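Discoidin-2 (Dictyostelium discoideum, PDB 2VM9) binds galactose and N-acetylgalactosamine as a homotrimeric lectin and may take part in spore formation and in building the spore coat. Local coordinates at residues G6-C10 with L11-L15. Sequence-based numbering, arbitrary orientation. Where two conformers were deposited one is given.
Sequences GSVSC and LANAL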
loop_
_atom_site.group_PDB
_atom_site.type_symbol
_atom_site.label_atom_id
_atom_site.label_comp_id
_atom_site.label_asym_id
_atom_site.label_seq_id
_atom_site.Cartn_x
_atom_site.Cartn_y
_atom_site.Cartn_z
ATOM N N GLY A 6 -1.413 20.021 -9.607
ATOM C CA GLY A 6 -1.817 19.255 -8.386
ATOM C C GLY A 6 -2.572 17.962 -8.658
ATOM O O GLY A 6 -3.433 17.548 -7.868
ATOM N N SER A 7 -2.321 17.345 -9.799
ATOM C CA SER A 7 -2.700 15.947 -9.957
ATOM C C SER A 7 -1.380 15.243 -10.209
ATOM O O SER A 7 -0.368 15.892 -10.484
ATOM C CB SER A 7 -3.715 15.754 -11.092
ATOM O OG SER A 7 -3.156 16.131 -12.332
ATOM N N VAL A 8 -1.374 13.923 -10.103
ATOM C CA VAL A 8 -0.155 13.143 -10.325
ATOM C C VAL A 8 -0.196 12.563 -11.740
ATOM O O VAL A 8 -1.190 11.956 -12.109
ATOM C CB VAL A 8 -0.107 11.976 -9.308
ATOM C CG1 VAL A 8 0.993 10.944 -9.653
ATOM C CG2 VAL A 8 0.046 12.528 -7.874
ATOM N N SER A 9 0.891 12.732 -12.495
ATOM C CA SER A 9 1.078 12.103 -13.801
ATOM C C SER A 9 1.598 10.689 -13.528
ATOM O O SER A 9 2.773 10.517 -13.210
ATOM C CB SER A 9 2.106 12.903 -14.629
ATOM O OG SER A 9 1.633 14.230 -14.854
ATOM N N CYS A 10 0.719 9.698 -13.615
ATOM C CA CYS A 10 1.040 8.350 -13.146
ATOM C C CYS A 10 2.179 7.694 -13.921
ATOM O O CYS A 10 3.088 7.152 -13.311
ATOM C CB CYS A 10 -0.182 7.454 -13.176
ATOM S SG CYS A 10 -1.423 7.992 -11.996
ATOM N N LEU A 11 2.112 7.712 -15.256
ATOM C CA LEU A 11 3.152 7.060 -16.057
ATOM C C LEU A 11 4.482 7.806 -15.929
ATOM O O LEU A 11 5.532 7.173 -15.834
ATOM C CB LEU A 11 2.742 6.974 -17.526
ATOM C CG LEU A 11 1.455 6.236 -17.905
ATOM C CD1 LEU A 11 1.553 5.915 -19.422
ATOM C CD2 LEU A 11 1.086 5.027 -17.070
ATOM N N ALA A 12 4.434 9.141 -15.875
ATOM C CA ALA A 12 5.666 9.938 -15.786
ATOM C C ALA A 12 6.415 9.561 -14.513
ATOM O O ALA A 12 7.636 9.519 -14.500
ATOM C CB ALA A 12 5.385 11.449 -15.813
ATOM N N ASN A 13 5.656 9.272 -13.461
ATOM C CA ASN A 13 6.232 8.941 -12.165
ATOM C C ASN A 13 6.463 7.449 -11.961
ATOM O O ASN A 13 6.864 7.023 -10.864
ATOM C CB ASN A 13 5.306 9.468 -11.079
ATOM C CG ASN A 13 5.517 10.934 -10.819
ATOM O OD1 ASN A 13 6.358 11.309 -9.990
ATOM N ND2 ASN A 13 4.763 11.792 -11.529
ATOM N N ALA A 14 6.228 6.661 -13.012
ATOM C CA ALA A 14 6.429 5.207 -12.981
ATOM C C ALA A 14 5.588 4.534 -11.870
ATOM O O ALA A 14 6.063 3.684 -11.128
ATOM C CB ALA A 14 7.948 4.853 -12.860
ATOM N N LEU A 15 4.336 4.960 -11.739
ATOM C CA LEU A 15 3.473 4.448 -10.670
ATOM C C LEU A 15 2.605 3.259 -11.086
ATOM O O LEU A 15 2.002 2.601 -10.224
ATOM C CB LEU A 15 2.586 5.561 -10.104
ATOM C CG LEU A 15 3.341 6.700 -9.393
ATOM C CD1 LEU A 15 2.391 7.799 -8.956
ATOM C CD2 LEU A 15 4.150 6.160 -8.184
HETATM O O HOH W 1 2.956 14.576 -11.378
#
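Leu15 N donates to Cys10 O at 3.0 Å, nearly straight, and Asn13 N to Ser9 O, four positions back, at 3.2 Å, as the chain leaving strand 8-9 folds back on itself. A weak bond from Asn13 N also reaches Cys10 O. Leu11 to Ala14 forms a type I beta turn, closed by Ala14 N on Leu11 O. This 5→2 bond lies within the 6→1 bond from Leu15 N to Cys10 O, and with Ala14 as the left-handed residue (phi 58°) the pair makes a Schellman motif. The Asn13 side chain grips the same Ser9 oxygen a second time: ND2 lies 2.9 Å from Ser9 O with an N-H...O angle of 169°, the acceptor almost in the amide plane. The two donors of Asn13 reach that oxygen from opposite faces of its carbonyl plane. A water accepting from Ser9 N also meets ND2, weakly. This loop leads from one sheet of the F5/8 type C beta-sandwich, where Val8 and Cys10 pair with strand 146-153, to strand 17-20 of the other; Glu150 accepts from the Leu11 and Ala12 amides. At the interface with a second subunit, Asn13 OD1 bonds to its Asn99 and Ala12 O to its Arg19. Val8 CG1, anti to its own N (chi1 168°), touches Leu15 CD1 at 3.5 Å, the two side chains crossing at about a right angle.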